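Local atomic coordinates of xylanase and alpha-amylase inhibitor protein (Scadoxus multiflorus, PDB entry 3MU7), a protein that inhibits both xylanase and alpha-amylase and is built on the TIM-barrel fold of glycosyl hydrolase family 18. Residues A[88-91]-A[92-96]; A[138-141]-A[142-145]. All coordinates share one frame; numbering follows the deposited sequence.

Contact 1: A[88-91]-A[92-96]; sequences DAND and LAVYL
Four successive i to i+4 backbone hydrogen bonds run from Leu92, Ala93, Val94 and Tyr95 N back to Asp88, Ala89, Asn90 and Asp91 O, with N...O lengths of 2.9 to 3.0 Å and N-H...O angles of at least 161°, the evidence for a regular alpha-helical turn. Among the side chains, the one pairing across the turn is Asn90 with Val94, which lie alongside each other and point the same way. Val94 CG2 stands anti to its own carbonyl carbon and beside its backbone N, and this brings the methyl back along the helix to 3.4 Å from Asn90 O. The same methyl is 3.9 Å from Asn90 OD1, where the amide of Asn90, carried by a CG anti to the backbone N (chi1 -176°), passes at van der Waals distance. Asn90 O is thus approached twice by Val94, by N-H and by CG2.

The turn belongs to helix 86-101, one of the outer helices of the TIM barrel. Ala89 and Ala93 rest on helix 133-144, touching Leu135, Leu136 and Ile139; the small CB of Ala93 also sits 3.4 Å from Ala89 O. Leu92 reaches Leu35 of strand 29-37 as well as Leu136, and Leu96 packs on Leu72 and Ile74 of strand 69-76. Asp88 turns its carboxylate out of the turn, OD2 accepting a hydrogen bond from Gly40 N. At the other end of the pair of segments, Tyr95 CB lies 3.3 Å from Asp91 O, while its side chain packs on Pro44 and Pro112.

Contact 2: A[138-141]-A[142-145]; sequences NILS and SFRL
Ile139 and Phe143 lie side by side, one helical turn apart and pointing the same way, with Ile139 CG2 3.6 Å from Phe143 CZ at the far end of the ring. CG of Phe143 is beside its backbone N (chi1 -66°), which swings the ring back over the preceding turn and sets Ile139 O 3.4 Å above one face, offset toward the rim. That carbonyl oxygen also accepts a hydrogen bond from Phe143 N at 3.0 Å, so the ring covers an already bonded acceptor. The ring further stacks with His97.

On another side of the helix, Arg144 folds back along Ser141. A bend at chi3 turns its guanidinium so that Ser141 OG lies at the edge, near the plane, 3.0 Å from NH2. One water ties the pair together: it accepts a hydrogen bond from Arg144 NE at 2.8 Å and hydrogen-bonds Ser141 OG at 2.9 Å. The guanidinium is held from outside the turn as well, NH1 in a salt bridge to Asp175 and NH2 in a hydrogen bond to Thr173 O.

In the backbone, Arg144 N to Leu140 O is sound, with an N-H...O angle of 149°, whereas Leu145 N to Ser141 O is weak, 3.3 Å long and bent to 126°; Leu145 N also bonds Ser142 O. The turn lies late in helix 133-144, which links parallel strands 120-125 and 151-154 in a beta-alpha-beta unit of the TIM barrel.

Overall arrangement
Contacts 1 and 2 sit on helices 86-101 and 133-144 on the same side of the chain's centre, about 11 Å apart between their centres, and they pack directly. Ala93 makes most of the close approaches: its CB lies 3.5 Å from Ile139 CG2, and its carbonyl O is 3.8 Å from both Phe143 CE2 and Leu140 CD2. Beside it, Asn90 CA meets Ile139 CD1 at 3.8 Å. Both turns lie 18 to 19 Å from the chain centre, on the outer helical layer of the barrel. A bound PEG (diethylene glycol), probably from crystallisation, lies about 4 Å from the side chain of Tyr95, and one also lies about 4 Å from the side chain of Asn138.

Contact 1: A[88-91]-A[92-96]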
loop_
_atom_site.group_PDB
_atom_site.type_symbol
_atom_site.label_atom_id
_atom_site.label_comp_id
_atom_site.label_asym_id
_atom_site.label_seq_id
_atom_site.Cartn_x
_atom_site.Cartn_y
_atom_site.Cartn_z
ATOM N N ASP A 88 -7.359 11.860 17.973
ATOM C CA ASP A 88 -6.910 10.585 17.395
ATOM C C ASP A 88 -5.984 10.808 16.197
ATOM O O ASP A 88 -4.954 10.137 16.069
ATOM C CB ASP A 88 -8.097 9.717 16.953
ATOM C CG ASP A 88 -8.815 9.034 18.112
ATOM O OD1 ASP A 88 -8.336 9.069 19.261
ATOM O OD2 ASP A 88 -9.880 8.441 17.852
ATOM N N ALA A 89 -6.352 11.746 15.323
ATOM C CA ALA A 89 -5.557 12.044 14.138
ATOM C C ALA A 89 -4.191 12.616 14.508
ATOM O O ALA A 89 -3.170 12.176 13.979
ATOM C CB ALA A 89 -6.307 12.987 13.207
ATOM N N ASN A 90 -4.174 13.593 15.414
ATOM C CA ASN A 90 -2.931 14.168 15.934
ATOM C C ASN A 90 -2.042 13.073 16.519
ATOM O O ASN A 90 -0.861 12.969 16.207
ATOM C CB ASN A 90 -3.285 15.209 17.013
ATOM C CG ASN A 90 -2.069 15.979 17.576
ATOM O OD1 ASN A 90 -1.108 16.316 16.855
ATOM N ND2 ASN A 90 -2.188 16.388 18.850
ATOM N N ASP A 91 -2.636 12.245 17.372
ATOM C CA ASP A 91 -1.906 11.197 18.068
ATOM C C ASP A 91 -1.269 10.215 17.103
ATOM O O ASP A 91 -0.098 9.863 17.239
ATOM C CB ASP A 91 -2.832 10.442 19.022
ATOM C CG ASP A 91 -3.320 11.298 20.168
ATOM O OD1 ASP A 91 -2.748 12.383 20.396
ATOM O OD2 ASP A 91 -4.290 10.873 20.825
ATOM N N LEU A 92 -2.045 9.761 16.128
ATOM C CA LEU A 92 -1.510 8.822 15.165
ATOM C C LEU A 92 -0.424 9.463 14.300
ATOM O O LEU A 92 0.605 8.845 14.047
ATOM C CB LEU A 92 -2.620 8.213 14.307
ATOM C CG LEU A 92 -2.187 7.100 13.339
ATOM C CD1 LEU A 92 -1.482 5.953 14.070
ATOM C CD2 LEU A 92 -3.384 6.573 12.557
ATOM N N ALA A 93 -0.635 10.711 13.867
ATOM C CA ALA A 93 0.371 11.407 13.067
ATOM C C ALA A 93 1.706 11.513 13.798
ATOM O O ALA A 93 2.755 11.202 13.241
ATOM C CB ALA A 93 -0.118 12.782 12.654
ATOM N N VAL A 94 1.660 11.937 15.058
ATOM C CA VAL A 94 2.879 12.097 15.853
ATOM C C VAL A 94 3.547 10.745 16.106
ATOM O O VAL A 94 4.764 10.610 15.971
ATOM C CB VAL A 94 2.589 12.845 17.174
ATOM C CG1 VAL A 94 3.786 12.807 18.125
ATOM C CG2 VAL A 94 2.196 14.289 16.877
ATOM N N TYR A 95 2.742 9.744 16.446
ATOM C CA TYR A 95 3.261 8.397 16.675
ATOM C C TYR A 95 4.000 7.870 15.444
ATOM O O TYR A 95 5.117 7.359 15.555
ATOM C CB TYR A 95 2.110 7.467 17.056
ATOM C CG TYR A 95 2.456 5.996 17.074
ATOM C CD1 TYR A 95 3.101 5.421 18.176
ATOM C CD2 TYR A 95 2.136 5.170 15.995
ATOM C CE1 TYR A 95 3.424 4.063 18.190
ATOM C CE2 TYR A 95 2.448 3.821 16.014
ATOM C CZ TYR A 95 3.089 3.280 17.105
ATOM O OH TYR A 95 3.389 1.941 17.095
ATOM N N LEU A 96 3.375 7.994 14.273
ATOM C CA LEU A 96 3.990 7.530 13.036
ATOM C C LEU A 96 5.263 8.292 12.722
ATOM O O LEU A 96 6.273 7.704 12.338
ATOM C CB LEU A 96 3.016 7.650 11.870
ATOM C CG LEU A 96 1.798 6.731 11.924
ATOM C CD1 LEU A 96 0.817 7.135 10.824
ATOM C CD2 LEU A 96 2.180 5.247 11.815
#

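Contact 2: A[138-141]-A[142-145]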
loop_
_atom_site.group_PDB
_atom_site.type_symbol
_atom_site.label_atom_id
_atom_site.label_comp_id
_atom_site.label_asym_id
_atom_site.label_seq_id
_atom_site.Cartn_x
_atom_site.Cartn_y
_atom_site.Cartn_z
ATOM N N ASN A 138 -3.276 15.696 6.607
ATOM C CA ASN A 138 -2.798 17.077 6.712
ATOM C C ASN A 138 -1.594 17.204 7.633
ATOM O O ASN A 138 -0.634 17.902 7.320
ATOM C CB ASN A 138 -3.904 18.015 7.201
ATOM C CG ASN A 138 -4.948 18.305 6.157
ATOM O OD1 ASN A 138 -4.767 18.059 4.972
ATOM N ND2 ASN A 138 -6.052 18.858 6.606
ATOM N N ILE A 139 -1.653 16.532 8.774
ATOM C CA ILE A 139 -0.566 16.624 9.735
ATOM C C ILE A 139 0.681 15.888 9.232
ATOM O O ILE A 139 1.785 16.422 9.296
ATOM C CB ILE A 139 -0.989 16.158 11.147
ATOM C CG1 ILE A 139 -2.181 16.988 11.646
ATOM C CG2 ILE A 139 0.187 16.267 12.115
ATOM C CD1 ILE A 139 -2.799 16.484 12.935
ATOM N N LEU A 140 0.503 14.685 8.694
ATOM C CA LEU A 140 1.632 13.979 8.096
ATOM C C LEU A 140 2.243 14.772 6.939
ATOM O O LEU A 140 3.463 14.859 6.821
ATOM C CB LEU A 140 1.226 12.587 7.628
ATOM C CG LEU A 140 0.939 11.566 8.728
ATOM C CD1 LEU A 140 0.317 10.329 8.123
ATOM C CD2 LEU A 140 2.196 11.199 9.502
ATOM N N SER A 141 1.392 15.362 6.104
ATOM C CA SER A 141 1.869 16.167 4.983
ATOM C C SER A 141 2.643 17.394 5.466
ATOM O O SER A 141 3.655 17.760 4.876
ATOM C CB SER A 141 0.702 16.546 4.073
ATOM O OG SER A 141 1.149 17.297 2.960
ATOM N N SER A 142 2.179 18.006 6.554
ATOM C CA SER A 142 2.918 19.090 7.205
ATOM C C SER A 142 4.321 18.627 7.603
ATOM O O SER A 142 5.302 19.341 7.390
ATOM C CB SER A 142 2.159 19.597 8.431
ATOM O OG SER A 142 2.874 20.640 9.080
ATOM N N PHE A 143 4.413 17.428 8.176
ATOM C CA PHE A 143 5.705 16.846 8.548
ATOM C C PHE A 143 6.595 16.579 7.329
ATOM O O PHE A 143 7.812 16.738 7.405
ATOM C CB PHE A 143 5.511 15.544 9.336
ATOM C CG PHE A 143 4.853 15.723 10.685
ATOM C CD1 PHE A 143 4.925 16.930 11.376
ATOM C CD2 PHE A 143 4.175 14.661 11.278
ATOM C CE1 PHE A 143 4.319 17.076 12.621
ATOM C CE2 PHE A 143 3.579 14.791 12.523
ATOM C CZ PHE A 143 3.647 16.001 13.200
ATOM N N ARG A 144 5.979 16.181 6.214
ATOM C CA ARG A 144 6.657 15.964 4.927
ATOM C C ARG A 144 7.393 17.236 4.470
ATOM O O ARG A 144 8.417 17.162 3.773
ATOM C CB ARG A 144 5.608 15.523 3.885
ATOM C CG ARG A 144 6.089 15.077 2.504
ATOM C CD ARG A 144 4.997 14.276 1.747
ATOM N NE ARG A 144 3.744 15.015 1.545
ATOM C CZ ARG A 144 2.688 14.573 0.854
ATOM N NH1 ARG A 144 2.700 13.376 0.277
ATOM N NH2 ARG A 144 1.604 15.332 0.745
ATOM N N LEU A 145 6.869 18.386 4.897
ATOM C CA LEU A 145 7.366 19.712 4.521
ATOM C C LEU A 145 8.327 20.332 5.536
ATOM O O LEU A 145 8.889 21.402 5.279
ATOM C CB LEU A 145 6.180 20.667 4.342
ATOM C CG LEU A 145 5.267 20.503 3.127
ATOM C CD1 LEU A 145 3.953 21.230 3.360
ATOM C CD2 LEU A 145 5.947 21.022 1.867
HETATM O O HOH W 1 3.701 17.843 1.630
#